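Local coordinates for protein oxalate biosynthetic component 1 (Burkholderia thailandensis, PDB 5IKY) that takes part in quorum-sensing-dependent oxalate production as a bifunctional enzyme, combining alpha/beta-hydrolase-type serine hydrolase activity with an additional lyase activity, at residues V532-Q537 with H562-T567; A540-Y545 with L558-P563; Y689-P694 with A717-L722; L682-L687 with H724-L729. All coordinates share one frame; numbering follows the deposited sequence.

Contact 1: residues V532-Q537 with H562-T567; sequences VALFRQ and HPIVDT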
loop_
_atom_site.group_PDB
_atom_site.type_symbol
_atom_site.label_atom_id
_atom_site.label_comp_id
_atom_site.label_asym_id
_atom_site.label_seq_id
_atom_site.Cartn_x
_atom_site.Cartn_y
_atom_site.Cartn_z
ATOM N N VAL A 532 8.707 -13.474 -6.687
ATOM C CA VAL A 532 7.970 -14.379 -5.809
ATOM C C VAL A 532 8.131 -15.821 -6.285
ATOM O O VAL A 532 8.309 -16.742 -5.482
ATOM C CB VAL A 532 6.466 -14.009 -5.744
ATOM C CG1 VAL A 532 5.638 -15.165 -5.196
ATOM C CG2 VAL A 532 6.268 -12.766 -4.894
ATOM N N ALA A 533 8.089 -16.005 -7.601
ATOM C CA ALA A 533 8.251 -17.324 -8.199
ATOM C C ALA A 533 9.664 -17.857 -7.982
ATOM O O ALA A 533 9.859 -19.053 -7.756
ATOM C CB ALA A 533 7.927 -17.276 -9.679
ATOM N N LEU A 534 10.647 -16.965 -8.049
ATOM C CA LEU A 534 12.041 -17.360 -7.893
ATOM C C LEU A 534 12.324 -17.823 -6.466
ATOM O O LEU A 534 13.045 -18.801 -6.257
ATOM C CB LEU A 534 12.974 -16.209 -8.272
ATOM C CG LEU A 534 14.462 -16.571 -8.308
ATOM C CD1 LEU A 534 14.716 -17.668 -9.328
ATOM C CD2 LEU A 534 15.304 -15.346 -8.617
ATOM N N PHE A 535 11.749 -17.128 -5.489
ATOM C CA PHE A 535 11.914 -17.506 -4.089
ATOM C C PHE A 535 11.270 -18.863 -3.801
ATOM O O PHE A 535 11.842 -19.692 -3.090
ATOM C CB PHE A 535 11.321 -16.441 -3.161
ATOM C CG PHE A 535 11.583 -16.700 -1.703
ATOM C CD1 PHE A 535 12.775 -16.301 -1.116
ATOM C CD2 PHE A 535 10.644 -17.352 -0.920
ATOM C CE1 PHE A 535 13.023 -16.546 0.224
ATOM C CE2 PHE A 535 10.887 -17.600 0.421
ATOM C CZ PHE A 535 12.077 -17.196 0.992
ATOM N N ARG A 536 10.079 -19.084 -4.349
ATOM C CA ARG A 536 9.389 -20.362 -4.182
ATOM C C ARG A 536 10.139 -21.488 -4.887
ATOM O O ARG A 536 10.027 -22.653 -4.506
ATOM C CB ARG A 536 7.957 -20.274 -4.709
ATOM C CG ARG A 536 7.017 -19.506 -3.798
ATOM C CD ARG A 536 5.718 -19.195 -4.502
ATOM N NE ARG A 536 4.743 -18.585 -3.608
ATOM C CZ ARG A 536 3.634 -17.986 -4.023
ATOM N NH1 ARG A 536 3.371 -17.916 -5.319
ATOM N NH2 ARG A 536 2.796 -17.453 -3.145
ATOM N N GLN A 537 10.902 -21.129 -5.912
ATOM C CA GLN A 537 11.742 -22.087 -6.616
ATOM C C GLN A 537 12.908 -22.525 -5.724
ATOM O O GLN A 537 13.343 -23.679 -5.774
ATOM C CB GLN A 537 12.250 -21.482 -7.928
ATOM C CG GLN A 537 12.943 -22.467 -8.845
ATOM C CD GLN A 537 13.465 -21.814 -10.108
ATOM O OE1 GLN A 537 12.894 -20.840 -10.600
ATOM N NE2 GLN A 537 14.559 -22.347 -10.639
ATOM N N HIS A 562 21.780 -23.951 -7.850
ATOM C CA HIS A 562 22.527 -23.650 -9.070
ATOM C C HIS A 562 21.676 -23.040 -10.198
ATOM O O HIS A 562 22.084 -22.041 -10.791
ATOM C CB HIS A 562 23.239 -24.908 -9.578
ATOM C CG HIS A 562 24.311 -24.626 -10.582
ATOM N ND1 HIS A 562 25.544 -24.118 -10.232
ATOM C CD2 HIS A 562 24.335 -24.775 -11.928
ATOM C CE1 HIS A 562 26.282 -23.970 -11.318
ATOM N NE2 HIS A 562 25.571 -24.361 -12.360
ATOM N N PRO A 563 20.497 -23.625 -10.504
ATOM C CA PRO A 563 19.730 -23.000 -11.592
ATOM C C PRO A 563 19.198 -21.615 -11.233
ATOM O O PRO A 563 18.944 -20.797 -12.115
ATOM C CB PRO A 563 18.577 -23.986 -11.818
ATOM C CG PRO A 563 18.444 -24.718 -10.534
ATOM C CD PRO A 563 19.839 -24.848 -10.008
ATOM N N ILE A 564 19.032 -21.361 -9.942
ATOM C CA ILE A 564 18.522 -20.078 -9.473
ATOM C C ILE A 564 19.602 -19.005 -9.500
ATOM O O ILE A 564 19.336 -17.845 -9.829
ATOM C CB ILE A 564 17.945 -20.212 -8.062
ATOM C CG1 ILE A 564 16.653 -21.015 -8.130
ATOM C CG2 ILE A 564 17.725 -18.840 -7.433
ATOM C CD1 ILE A 564 16.001 -21.178 -6.834
ATOM N N VAL A 565 20.825 -19.405 -9.171
ATOM C CA VAL A 565 21.971 -18.518 -9.297
ATOM C C VAL A 565 22.094 -18.036 -10.740
ATOM O O VAL A 565 22.345 -16.857 -10.991
ATOM C CB VAL A 565 23.271 -19.215 -8.861
ATOM C CG1 VAL A 565 24.479 -18.324 -9.121
ATOM C CG2 VAL A 565 23.188 -19.597 -7.390
ATOM N N ASP A 566 21.886 -18.950 -11.683
ATOM C CA ASP A 566 21.958 -18.601 -13.097
ATOM C C ASP A 566 20.865 -17.601 -13.458
ATOM O O ASP A 566 21.107 -16.644 -14.195
ATOM C CB ASP A 566 21.847 -19.848 -13.974
ATOM C CG ASP A 566 22.250 -19.584 -15.413
ATOM O OD1 ASP A 566 23.467 -19.514 -15.686
ATOM O OD2 ASP A 566 21.352 -19.442 -16.269
ATOM N N THR A 567 19.666 -17.828 -12.931
ATOM C CA THR A 567 18.552 -16.909 -13.134
ATOM C C THR A 567 18.900 -15.512 -12.622
ATOM O O THR A 567 18.638 -14.512 -13.291
ATOM C CB THR A 567 17.272 -17.401 -12.432
ATOM O OG1 THR A 567 16.854 -18.646 -13.005
ATOM C CG2 THR A 567 16.154 -16.380 -12.582
#
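Ile564 and Leu534 lie alongside each other, pointing opposite ways, and the two branches of the isoleucine divide the work of this contact between helices 530-541 and 562-579. The helices run nearly antiparallel, their local axes 157° apart and 10.5 Å at closest approach, so the space between them is bridged by side chains. From Ile564, CG2 goes to the leucine, 3.7 Å from Leu534 CD1. The other branch runs along Gln537, where Ile564 CD1 lies 3.6 Å from Gln537 C and Ile564 CG1 passes 3.5 Å from Gln537 NE2. Gln537 suits a partly exposed edge: its extended chain lays methylenes alongside the isoleucine, while the amide nitrogen ends by Ile564 CG1, with Pro563 only distantly near. Leu534 has CG opposite the backbone N (chi1 -173°), which brings its methyls forward although CB does not aim at the partner helix. Its CD1 also meets Thr567 tip to tip, 3.8 Å from Thr567 CG2. Threonine can serve both environments here. Its methyl faces the leucine, while the hydroxyl turns back within its own helix, 3.1 Å from Thr567 OG1 to Pro563 O. That carbonyl takes Thr567 N and OG1 from opposite faces of its plane, the hydroxyl tilted 24° out of it. On the buried side, helix 682-690 packs on the pair, Tyr689 against Leu534 and Leu690 against Ile564. Dispersion and exclusion of water thus hold these segments together, and with its hydroxyl satisfied inside helix 562-579, Thr567 can turn its methyl to Leu534 at little polar cost.

Contact 2: residues A540-Y545 with L558-P563; sequences AALAHY and LDALHP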
loop_
_atom_site.group_PDB
_atom_site.type_symbol
_atom_site.label_atom_id
_atom_site.label_comp_id
_atom_site.label_asym_id
_atom_site.label_seq_id
_atom_site.Cartn_x
_atom_site.Cartn_y
_atom_site.Cartn_z
ATOM N N ALA A 540 11.461 -24.684 -2.951
ATOM C CA ALA A 540 11.242 -26.028 -3.476
ATOM C C ALA A 540 12.545 -26.817 -3.572
ATOM O O ALA A 540 12.585 -28.003 -3.254
ATOM C CB ALA A 540 10.568 -25.959 -4.838
ATOM N N ALA A 541 13.611 -26.155 -4.010
ATOM C CA ALA A 541 14.896 -26.823 -4.203
ATOM C C ALA A 541 15.542 -27.244 -2.883
ATOM O O ALA A 541 16.364 -28.160 -2.853
ATOM C CB ALA A 541 15.842 -25.921 -4.984
ATOM N N LEU A 542 15.171 -26.577 -1.796
ATOM C CA LEU A 542 15.742 -26.867 -0.485
ATOM C C LEU A 542 14.749 -27.599 0.414
ATOM O O LEU A 542 14.991 -27.765 1.609
ATOM C CB LEU A 542 16.196 -25.573 0.195
ATOM C CG LEU A 542 17.161 -24.672 -0.580
ATOM C CD1 LEU A 542 17.410 -23.379 0.177
ATOM C CD2 LEU A 542 18.474 -25.397 -0.848
ATOM N N ALA A 543 13.641 -28.043 -0.173
ATOM C CA ALA A 543 12.511 -28.577 0.586
ATOM C C ALA A 543 12.849 -29.802 1.428
ATOM O O ALA A 543 12.248 -30.019 2.479
ATOM C CB ALA A 543 11.368 -28.909 -0.360
ATOM N N HIS A 544 13.805 -30.601 0.970
ATOM C CA HIS A 544 14.107 -31.864 1.635
ATOM C C HIS A 544 15.291 -31.761 2.583
ATOM O O HIS A 544 15.684 -32.750 3.204
ATOM C CB HIS A 544 14.361 -32.952 0.596
ATOM C CG HIS A 544 13.137 -33.333 -0.175
ATOM N ND1 HIS A 544 13.133 -33.474 -1.545
ATOM C CD2 HIS A 544 11.874 -33.593 0.236
ATOM C CE1 HIS A 544 11.919 -33.806 -1.946
ATOM N NE2 HIS A 544 11.137 -33.889 -0.885
ATOM N N TYR A 545 15.854 -30.564 2.699
ATOM C CA TYR A 545 16.963 -30.344 3.616
ATOM C C TYR A 545 16.463 -29.819 4.955
ATOM O O TYR A 545 15.585 -28.960 5.001
ATOM C CB TYR A 545 17.980 -29.373 3.008
ATOM C CG TYR A 545 18.645 -29.904 1.760
ATOM C CD1 TYR A 545 19.545 -30.960 1.828
ATOM C CD2 TYR A 545 18.371 -29.354 0.515
ATOM C CE1 TYR A 545 20.155 -31.454 0.693
ATOM C CE2 TYR A 545 18.978 -29.842 -0.628
ATOM C CZ TYR A 545 19.866 -30.893 -0.533
ATOM O OH TYR A 545 20.472 -31.381 -1.664
ATOM N N LEU A 558 24.284 -24.558 -1.754
ATOM C CA LEU A 558 24.671 -23.810 -2.945
ATOM C C LEU A 558 24.496 -24.644 -4.209
ATOM O O LEU A 558 24.119 -24.125 -5.259
ATOM C CB LEU A 558 26.119 -23.331 -2.832
ATOM C CG LEU A 558 26.363 -22.158 -1.882
ATOM C CD1 LEU A 558 27.849 -21.854 -1.775
ATOM C CD2 LEU A 558 25.589 -20.936 -2.347
ATOM N N ASP A 559 24.772 -25.940 -4.097
ATOM C CA ASP A 559 24.651 -26.854 -5.226
ATOM C C ASP A 559 23.197 -26.982 -5.678
ATOM O O ASP A 559 22.913 -27.070 -6.873
ATOM C CB ASP A 559 25.215 -28.227 -4.856
ATOM C CG ASP A 559 25.314 -29.156 -6.046
ATOM O OD1 ASP A 559 26.177 -28.917 -6.915
ATOM O OD2 ASP A 559 24.536 -30.131 -6.106
ATOM N N ALA A 560 22.279 -26.981 -4.719
ATOM C CA ALA A 560 20.859 -27.125 -5.025
ATOM C C ALA A 560 20.274 -25.855 -5.645
ATOM O O ALA A 560 19.245 -25.906 -6.319
ATOM C CB ALA A 560 20.089 -27.501 -3.768
ATOM N N LEU A 561 20.931 -24.722 -5.417
ATOM C CA LEU A 561 20.436 -23.432 -5.896
ATOM C C LEU A 561 21.057 -23.028 -7.228
ATOM O O LEU A 561 20.883 -21.894 -7.680
ATOM C CB LEU A 561 20.709 -22.336 -4.864
ATOM C CG LEU A 561 20.030 -22.461 -3.504
ATOM C CD1 LEU A 561 20.488 -21.337 -2.596
ATOM C CD2 LEU A 561 18.517 -22.455 -3.653
ATOM N N HIS A 562 21.780 -23.951 -7.850
ATOM C CA HIS A 562 22.527 -23.650 -9.070
ATOM C C HIS A 562 21.676 -23.040 -10.198
ATOM O O HIS A 562 22.084 -22.041 -10.791
ATOM C CB HIS A 562 23.239 -24.908 -9.578
ATOM C CG HIS A 562 24.311 -24.626 -10.582
ATOM N ND1 HIS A 562 25.544 -24.118 -10.232
ATOM C CD2 HIS A 562 24.335 -24.775 -11.928
ATOM C CE1 HIS A 562 26.282 -23.970 -11.318
ATOM N NE2 HIS A 562 25.571 -24.361 -12.360
ATOM N N PRO A 563 20.497 -23.625 -10.504
ATOM C CA PRO A 563 19.730 -23.000 -11.592
ATOM C C PRO A 563 19.198 -21.615 -11.233
ATOM O O PRO A 563 18.944 -20.797 -12.115
ATOM C CB PRO A 563 18.577 -23.986 -11.818
ATOM C CG PRO A 563 18.444 -24.718 -10.534
ATOM C CD PRO A 563 19.839 -24.848 -10.008
#
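Leu542 O accepts the backbone N-H of Tyr545, 3.1 Å from Tyr545 N, and this bond closes the type I turn that follows helix 530-541. The turn brings Leu542 and Tyr545 to the same small target, the methyl of Ala560 near the end of helix 554-560. Leu542 CD2 lies 3.9 Å from Ala560 CB, and the tyrosine ring comes to it obliquely, with Tyr545 CE2 4.1 Å from Ala560 CB. Tyrosine suits this partly exposed edge, where its ring carbons can lie on the alanine. Alanine fits because the backbones are close, Ala541 CA and Ala560 CA being 6.0 Å apart. The two alanines also exchange contacts: Ala541 CB rests 3.7 Å from Ala560 O, and Ala560 CB is 3.9 Å from Ala541 O. Deeper in, Leu542 is set roughly perpendicular to Leu561, Leu542 CG 4.0 Å from Leu561 CD2. Leu561 occupies the N-cap position of helix 562-579, but its apolar side chain packs inward. Leucines suit this inner layer, which continues onto Leu721 and Leu722 of helix 715-734 and Leu687 of helix 682-690. Small methyls thus permit close backbone approach toward the surface, larger leucines fill the interior, and cohesion between the turn and the junction of the two helices is van der Waals and hydrophobic; backbone bonds shape each segment, and Tyr545 O is taken up by Arg714.

Contact 3: residues Y689-P694 with A717-L722; sequences YLVGIP and ATMALL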
loop_
_atom_site.group_PDB
_atom_site.type_symbol
_atom_site.label_atom_id
_atom_site.label_comp_id
_atom_site.label_asym_id
_atom_site.label_seq_id
_atom_site.Cartn_x
_atom_site.Cartn_y
_atom_site.Cartn_z
ATOM N N TYR A 689 20.368 -11.527 -2.574
ATOM C CA TYR A 689 19.185 -11.142 -3.328
ATOM C C TYR A 689 17.964 -11.933 -2.869
ATOM O O TYR A 689 16.904 -11.362 -2.613
ATOM C CB TYR A 689 19.422 -11.343 -4.828
ATOM C CG TYR A 689 18.174 -11.235 -5.676
ATOM C CD1 TYR A 689 17.550 -10.012 -5.875
ATOM C CD2 TYR A 689 17.630 -12.357 -6.290
ATOM C CE1 TYR A 689 16.411 -9.908 -6.652
ATOM C CE2 TYR A 689 16.493 -12.263 -7.070
ATOM C CZ TYR A 689 15.889 -11.037 -7.248
ATOM O OH TYR A 689 14.758 -10.938 -8.023
ATOM N N LEU A 690 18.125 -13.249 -2.752
ATOM C CA LEU A 690 17.023 -14.134 -2.384
ATOM C C LEU A 690 16.400 -13.785 -1.033
ATOM O O LEU A 690 15.178 -13.721 -0.912
ATOM C CB LEU A 690 17.493 -15.588 -2.370
ATOM C CG LEU A 690 17.692 -16.247 -3.735
ATOM C CD1 LEU A 690 18.280 -17.639 -3.571
ATOM C CD2 LEU A 690 16.377 -16.303 -4.498
ATOM N N VAL A 691 17.234 -13.553 -0.024
ATOM C CA VAL A 691 16.729 -13.249 1.312
ATOM C C VAL A 691 16.139 -11.842 1.389
ATOM O O VAL A 691 15.564 -11.459 2.407
ATOM C CB VAL A 691 17.828 -13.388 2.382
ATOM C CG1 VAL A 691 18.283 -14.836 2.490
ATOM C CG2 VAL A 691 18.999 -12.470 2.067
ATOM N N GLY A 692 16.284 -11.082 0.308
ATOM C CA GLY A 692 15.743 -9.736 0.242
ATOM C C GLY A 692 14.414 -9.658 -0.488
ATOM O O GLY A 692 13.766 -8.611 -0.501
ATOM N N ILE A 693 14.004 -10.763 -1.105
ATOM C CA ILE A 693 12.724 -10.808 -1.808
ATOM C C ILE A 693 11.517 -10.699 -0.859
ATOM O O ILE A 693 10.599 -9.923 -1.131
ATOM C CB ILE A 693 12.595 -12.090 -2.661
ATOM C CG1 ILE A 693 13.649 -12.095 -3.770
ATOM C CG2 ILE A 693 11.197 -12.204 -3.264
ATOM C CD1 ILE A 693 13.662 -13.369 -4.585
ATOM N N PRO A 694 11.504 -11.460 0.255
ATOM C CA PRO A 694 10.343 -11.274 1.135
ATOM C C PRO A 694 10.343 -9.911 1.814
ATOM O O PRO A 694 11.409 -9.413 2.175
ATOM C CB PRO A 694 10.497 -12.391 2.178
ATOM C CG PRO A 694 11.480 -13.346 1.598
ATOM C CD PRO A 694 12.397 -12.515 0.766
ATOM N N ALA A 717 12.503 -22.360 7.392
ATOM C CA ALA A 717 13.542 -23.335 7.073
ATOM C C ALA A 717 14.348 -22.891 5.857
ATOM O O ALA A 717 15.574 -23.007 5.840
ATOM C CB ALA A 717 12.932 -24.706 6.832
ATOM N N THR A 718 13.653 -22.379 4.846
ATOM C CA THR A 718 14.307 -21.888 3.640
ATOM C C THR A 718 15.242 -20.728 3.965
ATOM O O THR A 718 16.377 -20.681 3.489
ATOM C CB THR A 718 13.283 -21.429 2.585
ATOM O OG1 THR A 718 12.314 -22.462 2.373
ATOM C CG2 THR A 718 13.978 -21.114 1.271
ATOM N N MET A 719 14.763 -19.798 4.786
ATOM C CA MET A 719 15.558 -18.638 5.171
ATOM C C MET A 719 16.749 -19.064 6.026
ATOM O O MET A 719 17.845 -18.517 5.895
ATOM C CB MET A 719 14.696 -17.618 5.920
ATOM C CG MET A 719 13.608 -16.980 5.065
ATOM S SD MET A 719 14.253 -15.862 3.803
ATOM C CE MET A 719 14.518 -14.372 4.764
ATOM N N ALA A 720 16.533 -20.050 6.888
ATOM C CA ALA A 720 17.599 -20.577 7.734
ATOM C C ALA A 720 18.713 -21.188 6.888
ATOM O O ALA A 720 19.896 -21.016 7.183
ATOM C CB ALA A 720 17.046 -21.607 8.706
ATOM N N LEU A 721 18.322 -21.895 5.835
ATOM C CA LEU A 721 19.273 -22.542 4.939
ATOM C C LEU A 721 20.027 -21.522 4.094
ATOM O O LEU A 721 21.233 -21.652 3.880
ATOM C CB LEU A 721 18.556 -23.545 4.033
ATOM C CG LEU A 721 18.049 -24.807 4.731
ATOM C CD1 LEU A 721 17.184 -25.634 3.797
ATOM C CD2 LEU A 721 19.225 -25.618 5.235
ATOM N N LEU A 722 19.310 -20.512 3.613
ATOM C CA LEU A 722 19.913 -19.464 2.797
ATOM C C LEU A 722 20.968 -18.686 3.577
ATOM O O LEU A 722 22.059 -18.428 3.071
ATOM C CB LEU A 722 18.841 -18.509 2.273
ATOM C CG LEU A 722 17.921 -19.075 1.193
ATOM C CD1 LEU A 722 16.857 -18.059 0.802
ATOM C CD2 LEU A 722 18.736 -19.502 -0.011
#
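From Leu690 to Ile693 the chain folds into a type I turn, and this turn lies against helix 715-734, with Val691 CA 6.7 Å from Met719 CA. The pairing is turn-on-helix packing inside the helical cap domain that accompanies the alpha/beta-hydrolase-type region. Leu722 is the central side chain on the helix. Val691 runs beside it, pointing the other way, so that Val691 CG1 sits 3.7 Å from Leu722 CB and also near its CD1. Leu690 instead stands nearly square to Leu722; Leu690 CD1 and Leu722 CD2 meet at 4.0 Å, while Leu690 CB faces the other methyl. Leucine suits such a place because its forked end can touch two neighbours at once, and the shorter, branched valine suits the turn, where the backbone itself stands near the helix. One helical turn back, Met719 is bent at both chi2 (-70°) and chi3 (-81°), which folds its flexible chain round so that its methyl lies on Val691 and its sulfur faces Pro694, although CB does not aim there. Met719 CE comes 3.9 Å from Val691 O and also lies beside the valine CB, an apolar touch on a carbonyl rather than a polar bond. The same methionine packs on Phe857 of helix 849-860, which belongs to the hydrolase-family region, while Phe535 of helix 530-541 touches Pro694. The proline ring, rigid and compact, ends the row: Pro694 CG stands 4.3 Å from Met719 SD.

Contact 4: residues L682-L687 with H724-L729; sequences LPLRCL and HALREL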
loop_
_atom_site.group_PDB
_atom_site.type_symbol
_atom_site.label_atom_id
_atom_site.label_comp_id
_atom_site.label_asym_id
_atom_site.label_seq_id
_atom_site.Cartn_x
_atom_site.Cartn_y
_atom_site.Cartn_z
ATOM N N LEU A 682 29.689 -14.521 -7.145
ATOM C CA LEU A 682 28.330 -14.535 -7.691
ATOM C C LEU A 682 27.287 -15.236 -6.798
ATOM O O LEU A 682 26.227 -14.663 -6.543
ATOM C CB LEU A 682 28.337 -15.172 -9.088
ATOM C CG LEU A 682 26.991 -15.373 -9.787
ATOM C CD1 LEU A 682 26.288 -14.043 -10.003
ATOM C CD2 LEU A 682 27.184 -16.103 -11.109
ATOM N N PRO A 683 27.571 -16.466 -6.314
ATOM C CA PRO A 683 26.538 -17.121 -5.497
ATOM C C PRO A 683 26.204 -16.372 -4.207
ATOM O O PRO A 683 25.066 -16.440 -3.744
ATOM C CB PRO A 683 27.154 -18.486 -5.175
ATOM C CG PRO A 683 28.164 -18.709 -6.242
ATOM C CD PRO A 683 28.730 -17.354 -6.523
ATOM N N LEU A 684 27.180 -15.672 -3.636
ATOM C CA LEU A 684 26.938 -14.891 -2.428
ATOM C C LEU A 684 25.990 -13.731 -2.720
ATOM O O LEU A 684 25.100 -13.430 -1.923
ATOM C CB LEU A 684 28.254 -14.376 -1.842
ATOM C CG LEU A 684 28.163 -13.432 -0.638
ATOM C CD1 LEU A 684 27.257 -14.002 0.443
ATOM C CD2 LEU A 684 29.551 -13.171 -0.077
ATOM N N ARG A 685 26.176 -13.088 -3.867
ATOM C CA ARG A 685 25.315 -11.979 -4.259
ATOM C C ARG A 685 23.903 -12.482 -4.530
ATOM O O ARG A 685 22.924 -11.773 -4.282
ATOM C CB ARG A 685 25.875 -11.259 -5.489
ATOM C CG ARG A 685 27.282 -10.705 -5.297
ATOM C CD ARG A 685 27.617 -9.631 -6.327
ATOM N NE ARG A 685 27.563 -10.138 -7.695
ATOM C CZ ARG A 685 28.593 -10.683 -8.333
ATOM N NH1 ARG A 685 29.766 -10.798 -7.726
ATOM N NH2 ARG A 685 28.448 -11.117 -9.579
ATOM N N CYS A 686 23.802 -13.710 -5.029
ATOM C CA CYS A 686 22.506 -14.321 -5.301
ATOM C C CYS A 686 21.752 -14.585 -4.006
ATOM O O CYS A 686 20.559 -14.291 -3.902
ATOM C CB CYS A 686 22.671 -15.624 -6.081
ATOM S SG CYS A 686 21.115 -16.506 -6.380
ATOM N N LEU A 687 22.456 -15.145 -3.025
ATOM C CA LEU A 687 21.874 -15.426 -1.717
ATOM C C LEU A 687 21.349 -14.152 -1.069
ATOM O O LEU A 687 20.259 -14.141 -0.494
ATOM C CB LEU A 687 22.901 -16.092 -0.800
ATOM C CG LEU A 687 23.327 -17.516 -1.159
ATOM C CD1 LEU A 687 24.509 -17.947 -0.306
ATOM C CD2 LEU A 687 22.167 -18.478 -0.991
ATOM N N HIS A 724 22.471 -19.789 6.162
ATOM C CA HIS A 724 23.513 -20.758 6.480
ATOM C C HIS A 724 24.623 -20.692 5.437
ATOM O O HIS A 724 25.801 -20.576 5.774
ATOM C CB HIS A 724 22.930 -22.170 6.552
ATOM C CG HIS A 724 23.907 -23.210 7.006
ATOM N ND1 HIS A 724 24.979 -23.615 6.239
ATOM C CD2 HIS A 724 23.965 -23.936 8.146
ATOM C CE1 HIS A 724 25.659 -24.541 6.892
ATOM N NE2 HIS A 724 25.064 -24.755 8.051
ATOM N N ALA A 725 24.235 -20.765 4.168
ATOM C CA ALA A 725 25.188 -20.670 3.071
ATOM C C ALA A 725 25.794 -19.273 3.011
ATOM O O ALA A 725 26.969 -19.107 2.681
ATOM C CB ALA A 725 24.517 -21.016 1.750
ATOM N N LEU A 726 24.981 -18.273 3.336
ATOM C CA LEU A 726 25.419 -16.883 3.317
ATOM C C LEU A 726 26.455 -16.641 4.410
ATOM O O LEU A 726 27.396 -15.873 4.222
ATOM C CB LEU A 726 24.224 -15.942 3.489
ATOM C CG LEU A 726 24.312 -14.544 2.870
ATOM C CD1 LEU A 726 22.916 -13.989 2.634
ATOM C CD2 LEU A 726 25.112 -13.595 3.746
ATOM N N ARG A 727 26.275 -17.302 5.549
ATOM C CA ARG A 727 27.224 -17.199 6.651
ATOM C C ARG A 727 28.579 -17.771 6.254
ATOM O O ARG A 727 29.617 -17.148 6.473
ATOM C CB ARG A 727 26.697 -17.924 7.892
ATOM C CG ARG A 727 27.671 -17.938 9.063
ATOM C CD ARG A 727 27.426 -19.136 9.970
ATOM N NE ARG A 727 27.250 -20.362 9.197
ATOM C CZ ARG A 727 28.241 -21.034 8.617
ATOM N NH1 ARG A 727 27.982 -22.139 7.931
ATOM N NH2 ARG A 727 29.491 -20.604 8.719
ATOM N N GLU A 728 28.553 -18.963 5.667
ATOM C CA GLU A 728 29.763 -19.654 5.237
ATOM C C GLU A 728 30.579 -18.828 4.246
ATOM O O GLU A 728 31.795 -18.694 4.390
ATOM C CB GLU A 728 29.404 -21.002 4.611
ATOM C CG GLU A 728 30.558 -21.692 3.902
ATOM C CD GLU A 728 31.249 -22.716 4.776
ATOM O OE1 GLU A 728 30.970 -22.747 5.993
ATOM O OE2 GLU A 728 32.068 -23.494 4.243
ATOM N N LEU A 729 29.904 -18.277 3.243
ATOM C CA LEU A 729 30.575 -17.520 2.193
ATOM C C LEU A 729 31.113 -16.182 2.696
ATOM O O LEU A 729 32.148 -15.708 2.230
ATOM C CB LEU A 729 29.627 -17.290 1.014
ATOM C CG LEU A 729 29.252 -18.523 0.190
ATOM C CD1 LEU A 729 28.267 -18.154 -0.902
ATOM C CD2 LEU A 729 30.492 -19.169 -0.404
#
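Leu687 reaches from helix 682-690 into helix 715-734, two helices of the cap domain that pack as a roughly antiparallel pair with local axes 139° apart and 9.6 Å at closest approach. Its CB lies 4.0 Å from Leu726 CD1. Beyond it, a chi1 of -69° puts CG opposite the carbonyl carbon, and the fork opens toward the partner. One prong, Leu687 CD1, enters where the helix surface is low: it is 3.7 Å from Ala725 CB, equally near the backbone N of Leu726, and 3.8 Å from Leu729 CD1. Alanine makes room for this methyl to come so close to the backbone. The other prong, CD2, meets Leu722, further back on helix 715-734, and Leu561 before helix 562-579. Leu684, one helical turn earlier, lies athwart Leu726, with Leu684 CD1 3.9 Å from Leu726 CG. Here chi1 of 175° swings the end of Leu684 to the partner helix although its CB does not face it. Leu729 answers from the opposite helix. Its CD1 settles between Pro683, Leu684 and Leu687, 3.8 Å from Leu684 CA, so leucines from both sides interleave, and Leu558 of helix 554-560 covers Leu687 and Leu729. Proline is tolerated in the first turn of helix 682-690, where its missing N-H costs little, and its ring edges the contact: Pro683 CB is 4.4 Å from Leu729 CD1.

Contacts 3 and 4 are buried: contact 4 pairs helices 682-690 and 715-734, and contact 3, nested inside the loop that contact 4 closes, continues with the end of the first helix and the turn after it. Contacts 1 and 2 are only partly buried and join helix 530-541 and its following turn to the region around helices 554-560 and 562-579, sharing His562 and Pro563. All four rest on apolar packing, but the outer pair includes the polar-bearing Gln537, Thr567 and Tyr545, whereas the touching side chains of the inner pair are wholly apolar. Leu561 of contact 2, Leu722 of contact 3 and Leu687 of contact 4 meet one another, and Phe535 ties the first helix to contact 3.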